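Local coordinates for protein putative phosphoribosyltransferase (Neisseria gonorrhoeae, PDB 5VOG) that binds the alarmone ppGpp (guanosine-5',3'-tetraphosphate) and is probably a type I phosphoribosyltransferase, at residues Asp18-Val23 with Ala132-Lys137; Glu106-Arg111 with Ile149-Gly154; Asp39-Ile44 with Arg53-Phe58. All blocks are in the same frame, centred on the assembly; numbering follows the deposited sequence.

Contact 1 of 3, residues Asp18-Val23 with Ala132-Lys137. With G4P (guanosine-5',3'-tetraphosphate), chain D.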
loop_
_atom_site.group_PDB
_atom_site.type_symbol
_atom_site.label_atom_id
_atom_site.label_comp_id
_atom_site.label_asym_id
_atom_site.label_seq_id
_atom_site.Cartn_x
_atom_site.Cartn_y
_atom_site.Cartn_z
ATOM N N ASP A 18 -4.756 -13.797 -5.858
ATOM C CA ASP A 18 -5.959 -14.361 -5.250
ATOM C C ASP A 18 -5.620 -15.287 -4.087
ATOM O O ASP A 18 -6.338 -15.300 -3.079
ATOM C CB ASP A 18 -6.778 -15.117 -6.290
ATOM C CG ASP A 18 -7.458 -14.196 -7.298
ATOM O OD1 ASP A 18 -7.431 -12.963 -7.112
ATOM O OD2 ASP A 18 -8.025 -14.713 -8.283
ATOM N N ASP A 19 -4.554 -16.089 -4.219
ATOM C CA ASP A 19 -4.091 -16.907 -3.097
ATOM C C ASP A 19 -3.912 -16.048 -1.853
ATOM O O ASP A 19 -4.332 -16.416 -0.749
ATOM C CB ASP A 19 -2.752 -17.588 -3.414
ATOM C CG ASP A 19 -2.855 -18.715 -4.423
ATOM O OD1 ASP A 19 -3.916 -19.375 -4.535
ATOM O OD2 ASP A 19 -1.820 -18.961 -5.084
ATOM N N ILE A 20 -3.268 -14.895 -2.021
ATOM C CA ILE A 20 -2.955 -14.043 -0.883
ATOM C C ILE A 20 -4.217 -13.388 -0.342
ATOM O O ILE A 20 -4.421 -13.314 0.876
ATOM C CB ILE A 20 -1.884 -13.022 -1.309
ATOM C CG1 ILE A 20 -0.549 -13.773 -1.459
ATOM C CG2 ILE A 20 -1.805 -11.828 -0.340
ATOM C CD1 ILE A 20 0.549 -12.965 -2.125
ATOM N N HIS A 21 -5.099 -12.934 -1.239
ATOM C CA HIS A 21 -6.389 -12.384 -0.828
ATOM C C HIS A 21 -7.157 -13.360 0.063
ATOM O O HIS A 21 -7.715 -12.958 1.094
ATOM C CB HIS A 21 -7.198 -12.025 -2.080
ATOM C CG HIS A 21 -8.490 -11.318 -1.802
ATOM N ND1 HIS A 21 -8.650 -9.960 -1.980
ATOM C CD2 HIS A 21 -9.689 -11.786 -1.380
ATOM C CE1 HIS A 21 -9.891 -9.622 -1.676
ATOM N NE2 HIS A 21 -10.543 -10.712 -1.309
ATOM N N ARG A 22 -7.172 -14.649 -0.301
ATOM C CA ARG A 22 -7.886 -15.643 0.500
ATOM C C ARG A 22 -7.259 -15.801 1.882
ATOM O O ARG A 22 -7.972 -15.976 2.880
ATOM C CB ARG A 22 -7.915 -16.986 -0.234
ATOM C CG ARG A 22 -8.624 -16.954 -1.582
ATOM C CD ARG A 22 -8.473 -18.272 -2.333
ATOM N NE ARG A 22 -8.858 -18.143 -3.739
ATOM C CZ ARG A 22 -10.099 -18.295 -4.194
ATOM N NH1 ARG A 22 -11.087 -18.585 -3.355
ATOM N NH2 ARG A 22 -10.355 -18.157 -5.488
ATOM N N VAL A 23 -5.926 -15.755 1.965
ATOM C CA VAL A 23 -5.265 -15.830 3.267
ATOM C C VAL A 23 -5.605 -14.603 4.106
ATOM O O VAL A 23 -5.853 -14.710 5.312
ATOM C CB VAL A 23 -3.742 -15.993 3.096
ATOM C CG1 VAL A 23 -3.030 -15.892 4.448
ATOM C CG2 VAL A 23 -3.413 -17.320 2.438
ATOM N N ALA A 132 0.078 -8.184 12.682
ATOM C CA ALA A 132 -0.504 -9.141 11.752
ATOM C C ALA A 132 0.418 -9.258 10.549
ATOM O O ALA A 132 0.756 -8.244 9.927
ATOM C CB ALA A 132 -1.897 -8.693 11.298
ATOM N N VAL A 133 0.840 -10.476 10.222
ATOM C CA VAL A 133 1.692 -10.710 9.064
ATOM C C VAL A 133 1.017 -11.721 8.153
ATOM O O VAL A 133 0.326 -12.635 8.613
ATOM C CB VAL A 133 3.109 -11.186 9.447
ATOM C CG1 VAL A 133 3.883 -10.068 10.083
ATOM C CG2 VAL A 133 3.044 -12.390 10.385
ATOM N N LEU A 134 1.201 -11.536 6.848
ATOM C CA LEU A 134 0.612 -12.453 5.881
ATOM C C LEU A 134 1.214 -13.850 6.011
ATOM O O LEU A 134 0.485 -14.844 6.155
ATOM C CB LEU A 134 0.806 -11.888 4.471
ATOM C CG LEU A 134 0.573 -12.793 3.258
ATOM C CD1 LEU A 134 -0.871 -13.265 3.177
ATOM C CD2 LEU A 134 0.952 -12.034 1.986
ATOM N N HIS A 135 2.544 -13.942 5.986
ATOM C CA HIS A 135 3.266 -15.208 5.993
ATOM C C HIS A 135 4.247 -15.247 7.150
ATOM O O HIS A 135 5.074 -14.339 7.295
ATOM C CB HIS A 135 4.031 -15.396 4.688
ATOM C CG HIS A 135 3.148 -15.536 3.497
ATOM N ND1 HIS A 135 3.385 -14.871 2.314
ATOM C CD2 HIS A 135 2.040 -16.288 3.299
ATOM C CE1 HIS A 135 2.452 -15.202 1.439
ATOM N NE2 HIS A 135 1.628 -16.066 2.010
ATOM N N GLU A 136 4.179 -16.318 7.943
ATOM C CA GLU A 136 5.103 -16.559 9.047
ATOM C C GLU A 136 6.007 -17.730 8.681
ATOM O O GLU A 136 5.552 -18.876 8.628
ATOM C CB GLU A 136 4.344 -16.849 10.339
ATOM C CG GLU A 136 5.258 -17.238 11.485
ATOM C CD GLU A 136 4.501 -17.639 12.737
ATOM O OE1 GLU A 136 3.250 -17.684 12.716
ATOM O OE2 GLU A 136 5.168 -17.911 13.754
ATOM N N LYS A 137 7.289 -17.452 8.449
ATOM C CA LYS A 137 8.241 -18.518 8.163
ATOM C C LYS A 137 8.711 -19.181 9.451
ATOM O O LYS A 137 9.070 -18.501 10.419
ATOM C CB LYS A 137 9.446 -17.985 7.406
ATOM C CG LYS A 137 9.162 -17.518 6.004
ATOM C CD LYS A 137 10.494 -17.125 5.408
ATOM C CE LYS A 137 10.404 -16.725 3.992
ATOM N NZ LYS A 137 11.775 -16.438 3.497
HETATM P PB G4P D . 10.558 -9.252 9.487
HETATM O O1B G4P D . 11.037 -8.436 10.579
HETATM O O2B G4P D . 10.711 -10.776 9.688
HETATM O O3B G4P D . 9.071 -8.912 9.150
HETATM O O3A G4P D . 11.296 -8.870 8.126
HETATM P PA G4P D . 12.839 -8.853 7.747
HETATM O O1A G4P D . 13.535 -7.710 8.379
HETATM O O2A G4P D . 13.446 -10.200 8.046
HETATM O "O5'" G4P D . 12.733 -8.720 6.145
HETATM C "C5'" G4P D . 13.778 -8.134 5.344
HETATM C "C4'" G4P D . 13.349 -8.192 3.901
HETATM O "O4'" G4P D . 13.379 -9.552 3.432
HETATM C "C3'" G4P D . 11.929 -7.681 3.638
HETATM O "O3'" G4P D . 12.000 -6.597 2.686
HETATM C "C2'" G4P D . 11.167 -8.873 3.051
HETATM O "O2'" G4P D . 10.247 -8.519 2.021
HETATM C "C1'" G4P D . 12.314 -9.733 2.525
HETATM N N9 G4P D . 11.976 -11.157 2.517
HETATM C C8 G4P D . 12.163 -12.053 3.536
HETATM N N7 G4P D . 11.747 -13.262 3.241
HETATM C C5 G4P D . 11.255 -13.150 1.949
HETATM C C6 G4P D . 10.679 -14.121 1.070
HETATM O O6 G4P D . 10.487 -15.320 1.296
HETATM N N1 G4P D . 10.336 -13.579 -0.153
HETATM C C2 G4P D . 10.511 -12.268 -0.512
HETATM N N2 G4P D . 10.139 -11.922 -1.747
HETATM N N3 G4P D . 11.045 -11.354 0.294
HETATM C C4 G4P D . 11.392 -11.857 1.494
HETATM P PC G4P D . 12.309 -5.106 3.112
HETATM O O1C G4P D . 13.773 -4.892 3.278
HETATM O O2C G4P D . 11.489 -4.875 4.352
HETATM O O3C G4P D . 11.710 -4.220 1.930
HETATM P PD G4P D . 10.237 -3.937 1.388
HETATM O O1D G4P D . 9.305 -4.374 2.470
HETATM O O2D G4P D . 10.184 -2.413 1.131
HETATM O O3D G4P D . 10.128 -4.706 0.098
#
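Lys137 NZ, at the far end of the segment whose Leu134 packs against Ile20 and Val23, is shared between the guanine of the bound ppGpp and an acid of the protein. It donates to O6 of G4P at 2.8 Å and to N7 of G4P at 3.2 Å, while Asp109 forms a salt bridge with the same nitrogen. O6 and N7 lie on one edge of the base; two acceptors side by side suit a lysine donor and distinguish guanine from adenine, which has an amino group at position 6. The chain beyond CG is fully extended, which carries the ammonium out to the base.

The contact with the helix itself is apolar. Leu134 splits its two methyls between two helical side chains one turn apart: CD2 of Leu134 meets CG2 of Ile20 at 3.6 Å, and CD1 of Leu134 meets CG1 of Val23, also at 3.6 Å. Its CG stands anti to the backbone N (chi1 166°), and this sends the fork toward the helix although its first bond from the backbone does not aim there. Leu134 crosses both partners at about a right angle. Branched aliphatic residues fit well here, since each offers methyls on two sides without any polar atom to satisfy. CG of Leu134 also lies 3.5 Å above the centre of the His135 ring, whose ND1 is hydrogen-bonded to Tyr164. Ile20 reaches that imidazole more loosely, with CG1 of Ile20 4.4 Å from CE1 of His135.

Leu134 marks the corner between strand 129-133 and strand 135-137, so helix 17-33 rests on the bend itself. On another side of this helix, His21 bonds to Tyr17 and Ala168 of the second subunit.

Contact 2 of 3, residues Glu106-Arg111 with Ile149-Gly154. With G4P (guanosine-5',3'-tetraphosphate), chain D.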
loop_
_atom_site.group_PDB
_atom_site.type_symbol
_atom_site.label_atom_id
_atom_site.label_comp_id
_atom_site.label_asym_id
_atom_site.label_seq_id
_atom_site.Cartn_x
_atom_site.Cartn_y
_atom_site.Cartn_z
ATOM N N GLU A 106 4.170 -8.103 5.338
ATOM C CA GLU A 106 3.885 -9.269 4.496
ATOM C C GLU A 106 4.570 -10.548 4.980
ATOM O O GLU A 106 3.968 -11.622 4.889
ATOM C CB GLU A 106 4.230 -8.996 3.016
ATOM C CG GLU A 106 5.598 -9.460 2.494
ATOM C CD GLU A 106 6.741 -8.525 2.878
ATOM O OE1 GLU A 106 6.732 -7.994 4.001
ATOM O OE2 GLU A 106 7.655 -8.323 2.052
ATOM N N VAL A 107 5.798 -10.484 5.499
ATOM C CA VAL A 107 6.522 -11.707 5.838
ATOM C C VAL A 107 7.254 -11.537 7.161
ATOM O O VAL A 107 7.857 -10.492 7.433
ATOM C CB VAL A 107 7.489 -12.159 4.718
ATOM C CG1 VAL A 107 8.666 -11.203 4.525
ATOM C CG2 VAL A 107 7.997 -13.581 4.998
ATOM N N ASP A 108 7.138 -12.564 8.004
ATOM C CA ASP A 108 7.901 -12.741 9.234
ATOM C C ASP A 108 9.032 -13.705 8.884
ATOM O O ASP A 108 8.834 -14.926 8.817
ATOM C CB ASP A 108 6.978 -13.274 10.330
ATOM C CG ASP A 108 7.692 -13.578 11.630
ATOM O OD1 ASP A 108 8.933 -13.699 11.653
ATOM O OD2 ASP A 108 6.976 -13.721 12.642
ATOM N N ASP A 109 10.210 -13.141 8.619
ATOM C CA ASP A 109 11.383 -13.908 8.219
ATOM C C ASP A 109 12.408 -13.913 9.346
ATOM O O ASP A 109 12.572 -14.930 10.024
ATOM C CB ASP A 109 11.976 -13.333 6.928
ATOM C CG ASP A 109 13.115 -14.169 6.381
ATOM O OD1 ASP A 109 12.898 -15.366 6.122
ATOM O OD2 ASP A 109 14.220 -13.623 6.180
ATOM N N SER A 110 13.093 -12.792 9.586
ATOM C CA SER A 110 14.069 -12.705 10.669
ATOM C C SER A 110 13.536 -12.015 11.918
ATOM O O SER A 110 14.155 -12.131 12.979
ATOM C CB SER A 110 15.320 -11.945 10.206
ATOM O OG SER A 110 15.057 -10.543 10.120
ATOM N N ARG A 111 12.428 -11.285 11.807
ATOM C CA ARG A 111 11.835 -10.436 12.842
ATOM C C ARG A 111 12.678 -9.222 13.201
ATOM O O ARG A 111 12.334 -8.510 14.152
ATOM C CB ARG A 111 11.512 -11.212 14.122
ATOM C CG ARG A 111 10.272 -12.015 13.988
ATOM C CD ARG A 111 9.965 -12.866 15.207
ATOM N NE ARG A 111 8.831 -13.697 14.859
ATOM C CZ ARG A 111 8.389 -14.721 15.573
ATOM N NH1 ARG A 111 8.990 -15.061 16.710
ATOM N NH2 ARG A 111 7.339 -15.404 15.142
ATOM N N ILE A 149 2.215 -8.103 23.093
ATOM C CA ILE A 149 1.760 -7.703 21.762
ATOM C C ILE A 149 1.052 -8.891 21.121
ATOM O O ILE A 149 1.697 -9.920 20.858
ATOM C CB ILE A 149 2.928 -7.209 20.896
ATOM C CG1 ILE A 149 3.496 -5.904 21.464
ATOM C CG2 ILE A 149 2.483 -7.016 19.449
ATOM C CD1 ILE A 149 4.612 -5.314 20.631
ATOM N N PRO A 150 -0.257 -8.815 20.880
ATOM C CA PRO A 150 -0.937 -9.897 20.159
ATOM C C PRO A 150 -0.335 -10.079 18.774
ATOM O O PRO A 150 0.008 -9.114 18.092
ATOM C CB PRO A 150 -2.392 -9.418 20.083
ATOM C CG PRO A 150 -2.532 -8.439 21.207
ATOM C CD PRO A 150 -1.192 -7.771 21.333
ATOM N N TYR A 151 -0.207 -11.333 18.363
ATOM C CA TYR A 151 0.427 -11.694 17.105
ATOM C C TYR A 151 -0.490 -12.606 16.304
ATOM O O TYR A 151 -1.039 -13.580 16.832
ATOM C CB TYR A 151 1.775 -12.384 17.360
ATOM C CG TYR A 151 2.479 -12.916 16.125
ATOM C CD1 TYR A 151 3.554 -12.237 15.568
ATOM C CD2 TYR A 151 2.092 -14.120 15.539
ATOM C CE1 TYR A 151 4.204 -12.726 14.443
ATOM C CE2 TYR A 151 2.726 -14.611 14.418
ATOM C CZ TYR A 151 3.790 -13.921 13.883
ATOM O OH TYR A 151 4.421 -14.430 12.773
ATOM N N PHE A 152 -0.615 -12.304 15.010
ATOM C CA PHE A 152 -1.412 -13.101 14.090
ATOM C C PHE A 152 -0.640 -13.279 12.794
ATOM O O PHE A 152 -0.064 -12.325 12.274
ATOM C CB PHE A 152 -2.762 -12.436 13.782
ATOM C CG PHE A 152 -3.546 -12.060 15.008
ATOM C CD1 PHE A 152 -4.446 -12.951 15.574
ATOM C CD2 PHE A 152 -3.383 -10.814 15.590
ATOM C CE1 PHE A 152 -5.166 -12.607 16.713
ATOM C CE2 PHE A 152 -4.099 -10.458 16.721
ATOM C CZ PHE A 152 -4.993 -11.358 17.286
ATOM N N SER A 153 -0.643 -14.490 12.261
ATOM C CA SER A 153 -0.129 -14.709 10.922
ATOM C C SER A 153 -1.200 -15.372 10.071
ATOM O O SER A 153 -2.007 -16.162 10.563
ATOM C CB SER A 153 1.152 -15.547 10.933
ATOM O OG SER A 153 0.930 -16.828 11.500
ATOM N N GLY A 154 -1.218 -15.024 8.790
ATOM C CA GLY A 154 -2.191 -15.607 7.892
ATOM C C GLY A 154 -2.022 -17.105 7.754
ATOM O O GLY A 154 -2.958 -17.867 8.008
HETATM P PB G4P D . 10.558 -9.252 9.487
HETATM O O1B G4P D . 11.037 -8.436 10.579
HETATM O O2B G4P D . 10.711 -10.776 9.688
HETATM O O3B G4P D . 9.071 -8.912 9.150
HETATM O O3A G4P D . 11.296 -8.870 8.126
HETATM P PA G4P D . 12.839 -8.853 7.747
HETATM O O1A G4P D . 13.535 -7.710 8.379
HETATM O O2A G4P D . 13.446 -10.200 8.046
HETATM O "O5'" G4P D . 12.733 -8.720 6.145
HETATM C "C5'" G4P D . 13.778 -8.134 5.344
HETATM C "C4'" G4P D . 13.349 -8.192 3.901
HETATM O "O4'" G4P D . 13.379 -9.552 3.432
HETATM C "C3'" G4P D . 11.929 -7.681 3.638
HETATM O "O3'" G4P D . 12.000 -6.597 2.686
HETATM C "C2'" G4P D . 11.167 -8.873 3.051
HETATM O "O2'" G4P D . 10.247 -8.519 2.021
HETATM C "C1'" G4P D . 12.314 -9.733 2.525
HETATM N N9 G4P D . 11.976 -11.157 2.517
HETATM C C8 G4P D . 12.163 -12.053 3.536
HETATM N N7 G4P D . 11.747 -13.262 3.241
HETATM C C5 G4P D . 11.255 -13.150 1.949
HETATM C C6 G4P D . 10.679 -14.121 1.070
HETATM O O6 G4P D . 10.487 -15.320 1.296
HETATM N N1 G4P D . 10.336 -13.579 -0.153
HETATM C C2 G4P D . 10.511 -12.268 -0.512
HETATM N N2 G4P D . 10.139 -11.922 -1.747
HETATM N N3 G4P D . 11.045 -11.354 0.294
HETATM C C4 G4P D . 11.392 -11.857 1.494
HETATM P PC G4P D . 12.309 -5.106 3.112
HETATM O O1C G4P D . 13.773 -4.892 3.278
HETATM O O2C G4P D . 11.489 -4.875 4.352
HETATM O O3C G4P D . 11.710 -4.220 1.930
HETATM P PD G4P D . 10.237 -3.937 1.388
HETATM O O1D G4P D . 9.305 -4.374 2.470
HETATM O O2D G4P D . 10.184 -2.413 1.131
HETATM O O3D G4P D . 10.128 -4.706 0.098
#
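Asp108 and Tyr151 meet through one short hydrogen bond, and the carboxylate oxygen that receives it is also held by Arg111. The phenol donates from OH of Tyr151 to OD2 of Asp108 at 2.7 Å, arriving on the anti side of the carboxylate and 20° out of its plane. The ring is turned 71° from that plane, and OD2 lies at the ring's edge. The first torsion of Tyr151, with CG anti to the backbone N (chi1 175°), carries the phenol across to the carboxylate. A tyrosine suits the position because it spans a long gap and still ends in a donor.

The ionic part lies on the syn side of the same oxygen. Arg111 approaches side-on, NE of Arg111 at 2.9 Å and NH2 of Arg111 at 3.0 Å from OD2 of Asp108, with the acceptor in the guanidinium plane. Three donors thus fix one oxygen, while OD1 forms a salt bridge with Lys141.

Ligand bonds make up the third group. The backbone N of Asp109 (2.6 Å) and that of Arg111 (2.8 Å) both donate to O2B of G4P, and OG of Ser110 gives a 2.6 Å bond to O2A of G4P. O2' of G4P donates to OE2 of Glu106 at 2.6 Å. Adjacent acids followed by a phosphate-cradling loop match the PRPP-binding motif of type I phosphoribosyltransferases; here the ribose and 5'-diphosphate of ppGpp occupy it.

Within this chain strand 107-108 is the edge strand at its end of the sheet, separated from strand 151-157 by strand 135-137. Tyr151 reaches past Glu136 of that intervening strand, and the loop runs on into helix 112-121.

Contact 3 of 3, residues Asp39-Ile44 with Arg53-Phe58. With G4P (guanosine-5',3'-tetraphosphate), chain B.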
loop_
_atom_site.group_PDB
_atom_site.type_symbol
_atom_site.label_atom_id
_atom_site.label_comp_id
_atom_site.label_asym_id
_atom_site.label_seq_id
_atom_site.Cartn_x
_atom_site.Cartn_y
_atom_site.Cartn_z
ATOM N N ASP A 39 -8.490 -0.023 15.885
ATOM C CA ASP A 39 -8.998 1.255 15.411
ATOM C C ASP A 39 -8.302 1.734 14.152
ATOM O O ASP A 39 -8.875 2.547 13.415
ATOM C CB ASP A 39 -8.855 2.304 16.519
ATOM C CG ASP A 39 -9.609 1.916 17.772
ATOM O OD1 ASP A 39 -10.855 1.822 17.701
ATOM O OD2 ASP A 39 -8.964 1.677 18.821
ATOM N N ALA A 40 -7.102 1.233 13.879
ATOM C CA ALA A 40 -6.348 1.610 12.694
ATOM C C ALA A 40 -5.260 0.572 12.474
ATOM O O ALA A 40 -4.872 -0.148 13.401
ATOM C CB ALA A 40 -5.730 3.003 12.843
ATOM N N MET A 41 -4.790 0.493 11.230
ATOM C CA MET A 41 -3.615 -0.283 10.858
ATOM C C MET A 41 -2.427 0.654 10.694
ATOM O O MET A 41 -2.585 1.824 10.333
ATOM C CB MET A 41 -3.839 -1.046 9.546
ATOM C CG MET A 41 -4.732 -2.262 9.690
ATOM S SD MET A 41 -5.027 -3.072 8.099
ATOM C CE MET A 41 -6.526 -2.247 7.558
ATOM N N ILE A 42 -1.235 0.133 10.968
ATOM C CA ILE A 42 0.013 0.796 10.598
ATOM C C ILE A 42 0.745 -0.174 9.680
ATOM O O ILE A 42 1.321 -1.172 10.142
ATOM C CB ILE A 42 0.864 1.177 11.814
ATOM C CG1 ILE A 42 0.073 2.110 12.741
ATOM C CG2 ILE A 42 2.178 1.822 11.366
ATOM C CD1 ILE A 42 0.759 2.386 14.064
ATOM N N ALA A 43 0.697 0.093 8.373
ATOM C CA ALA A 43 1.368 -0.755 7.397
ATOM C C ALA A 43 2.843 -0.395 7.329
ATOM O O ALA A 43 3.199 0.781 7.288
ATOM C CB ALA A 43 0.736 -0.581 6.015
ATOM N N ILE A 44 3.702 -1.408 7.296
ATOM C CA ILE A 44 5.132 -1.192 7.102
ATOM C C ILE A 44 5.421 -1.356 5.612
ATOM O O ILE A 44 5.440 -2.475 5.101
ATOM C CB ILE A 44 5.978 -2.160 7.938
ATOM C CG1 ILE A 44 5.596 -2.090 9.419
ATOM C CG2 ILE A 44 7.461 -1.853 7.746
ATOM C CD1 ILE A 44 6.212 -3.230 10.254
ATOM N N ARG A 53 -3.994 -3.107 2.586
ATOM C CA ARG A 53 -5.188 -2.677 1.863
ATOM C C ARG A 53 -6.136 -3.847 1.617
ATOM O O ARG A 53 -7.362 -3.666 1.665
ATOM C CB ARG A 53 -4.811 -1.983 0.552
ATOM C CG ARG A 53 -6.030 -1.495 -0.250
ATOM C CD ARG A 53 -6.896 -0.528 0.558
ATOM N NE ARG A 53 -8.122 -0.107 -0.129
ATOM C CZ ARG A 53 -9.241 -0.821 -0.182
ATOM N NH1 ARG A 53 -9.312 -2.022 0.396
ATOM N NH2 ARG A 53 -10.302 -0.331 -0.817
ATOM N N MET A 54 -5.602 -5.058 1.405
ATOM C CA MET A 54 -6.473 -6.230 1.367
ATOM C C MET A 54 -7.183 -6.420 2.702
ATOM O O MET A 54 -8.386 -6.709 2.746
ATOM C CB MET A 54 -5.670 -7.486 1.011
ATOM C CG MET A 54 -5.175 -7.541 -0.434
ATOM S SD MET A 54 -4.166 -9.032 -0.605
ATOM C CE MET A 54 -3.961 -9.113 -2.386
ATOM N N LEU A 55 -6.452 -6.250 3.806
ATOM C CA LEU A 55 -7.064 -6.397 5.118
ATOM C C LEU A 55 -8.150 -5.352 5.358
ATOM O O LEU A 55 -9.116 -5.619 6.075
ATOM C CB LEU A 55 -5.977 -6.322 6.183
ATOM C CG LEU A 55 -6.297 -6.825 7.580
ATOM C CD1 LEU A 55 -6.864 -8.251 7.572
ATOM C CD2 LEU A 55 -5.036 -6.739 8.431
ATOM N N ARG A 56 -8.014 -4.156 4.762
ATOM C CA ARG A 56 -9.028 -3.125 4.976
ATOM C C ARG A 56 -10.384 -3.550 4.436
ATOM O O ARG A 56 -11.421 -3.106 4.943
ATOM C CB ARG A 56 -8.604 -1.799 4.338
ATOM C CG ARG A 56 -9.247 -0.593 4.991
ATOM C CD ARG A 56 -8.877 0.704 4.282
ATOM N NE ARG A 56 -9.752 0.955 3.141
ATOM C CZ ARG A 56 -9.708 2.047 2.382
ATOM N NH1 ARG A 56 -8.801 2.987 2.606
ATOM N NH2 ARG A 56 -10.564 2.187 1.380
ATOM N N CYS A 57 -10.394 -4.406 3.412
ATOM C CA CYS A 57 -11.650 -4.935 2.891
ATOM C C CYS A 57 -12.461 -5.600 3.991
ATOM O O CYS A 57 -13.695 -5.500 4.020
ATOM C CB CYS A 57 -11.355 -5.935 1.776
ATOM S SG CYS A 57 -12.799 -6.636 1.000
ATOM N N PHE A 58 -11.777 -6.268 4.917
ATOM C CA PHE A 58 -12.421 -7.059 5.949
ATOM C C PHE A 58 -12.452 -6.383 7.310
ATOM O O PHE A 58 -13.368 -6.650 8.088
ATOM C CB PHE A 58 -11.718 -8.414 6.053
ATOM C CG PHE A 58 -11.685 -9.154 4.748
ATOM C CD1 PHE A 58 -12.807 -9.839 4.301
ATOM C CD2 PHE A 58 -10.551 -9.142 3.951
ATOM C CE1 PHE A 58 -12.794 -10.498 3.084
ATOM C CE2 PHE A 58 -10.532 -9.796 2.734
ATOM C CZ PHE A 58 -11.653 -10.481 2.303
HETATM P PB G4P B . -9.489 11.816 -7.575
HETATM O O1B G4P B . -9.086 13.117 -7.090
HETATM O O2B G4P B . -10.274 11.825 -8.906
HETATM O O3B G4P B . -8.257 10.863 -7.696
HETATM O O3A G4P B . -10.384 11.058 -6.495
HETATM P PA G4P B . -11.745 11.478 -5.791
HETATM O O1A G4P B . -11.524 12.536 -4.781
HETATM O O2A G4P B . -12.772 11.817 -6.841
HETATM O "O5'" G4P B . -12.172 10.066 -5.142
HETATM C "C5'" G4P B . -13.012 9.970 -3.975
HETATM C "C4'" G4P B . -13.215 8.510 -3.665
HETATM O "O4'" G4P B . -14.062 7.907 -4.658
HETATM C "C3'" G4P B . -11.929 7.679 -3.639
HETATM O "O3'" G4P B . -11.806 7.062 -2.339
HETATM C "C2'" G4P B . -12.104 6.620 -4.731
HETATM O "O2'" G4P B . -11.568 5.343 -4.389
HETATM C "C1'" G4P B . -13.624 6.584 -4.873
HETATM N N9 G4P B . -14.043 6.192 -6.220
HETATM C C8 G4P B . -14.258 7.020 -7.289
HETATM N N7 G4P B . -14.613 6.375 -8.376
HETATM C C5 G4P B . -14.630 5.042 -7.994
HETATM C C6 G4P B . -14.953 3.855 -8.724
HETATM O O6 G4P B . -15.296 3.770 -9.907
HETATM N N1 G4P B . -14.857 2.720 -7.943
HETATM C C2 G4P B . -14.494 2.700 -6.622
HETATM N N2 G4P B . -14.474 1.510 -6.016
HETATM N N3 G4P B . -14.192 3.795 -5.930
HETATM C C4 G4P B . -14.280 4.919 -6.667
HETATM P PC G4P B . -11.181 7.812 -1.095
HETATM O O1C G4P B . -12.188 8.694 -0.444
HETATM O O2C G4P B . -9.969 8.522 -1.633
HETATM O O3C G4P B . -10.700 6.643 -0.124
HETATM P PD G4P B . -9.580 5.511 -0.215
HETATM O O1D G4P B . -8.658 5.927 -1.313
HETATM O O2D G4P B . -8.897 5.502 1.172
HETATM O O3D G4P B . -10.327 4.225 -0.456
#
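This is a small apolar contact between a strand and the helix that follows it, made where helix 49-59 lies over strand 40-45. Met41 supplies the strand's side of it, reaching toward the helix and ending against the side chain of Leu55 and the backbone of Arg56. SD of Met41 lies 3.9 Å from CB of Leu55; its closer approach, 3.7 Å to CD2 of Leu55, belongs to one of two conformers of that leucine and is less certain. Rotation about the CG–SD bond (chi3 -91°) turns the CE methyl of Met41 alongside the helix, 3.7 Å from N and CA of Arg56 and 3.9 Å from CB of Arg56. A long, unbranched and flexible side chain suits this place, since it can follow the uneven surface between two successive residues.

Arg56 touches Met41 with its aliphatic root while its guanidinium turns away to the ppGpp held mainly by the second subunit. NH1 of Arg56 donates to O2D of G4P at 2.9 Å and NH2 of Arg56 to O3D of G4P at 2.8 Å. Both bonds are nearly straight (170° and 168°), and PD lies in the guanidinium plane, so two nitrogens grip two oxygens of the terminal 3'-phosphate. Arg53 lies against one face of this group, NE of Arg53 3.5 Å above its plane, and Arg53 is itself tied by a salt bridge to Asp167 of the second subunit. Arginine fits because its flat end can match a phosphate's pair of oxygens.

Strand 40-45, helix 49-59 and strand 63-75 form a beta-alpha-beta crossover, a unit of the parallel-sheet core of the type I phosphoribosyltransferase fold, and its helix here completes a nucleotide site across the dimer interface.

How the contacts relate
All three contacts reach one mixed sheet. Contacts 1 and 2 have centres about 10 Å apart and touch directly: strands 135-137 and 107-108 are neighbours in the sheet, as are 129-133 and 151-157, and Glu136 probably bonds to Ser153. Their segments alternate along the chain. Contact 3, which comes between the two segments of contact 1 in the sequence, lies about 13 Å from contact 1, centre to centre, and meets it where Ile20 packs on Met54; its centre is about 14 Å from that of contact 2, without touching it. Contacts 1 and 2 share one ppGpp, whereas contact 3 serves the other, so each subunit contributes to both nucleotide sites.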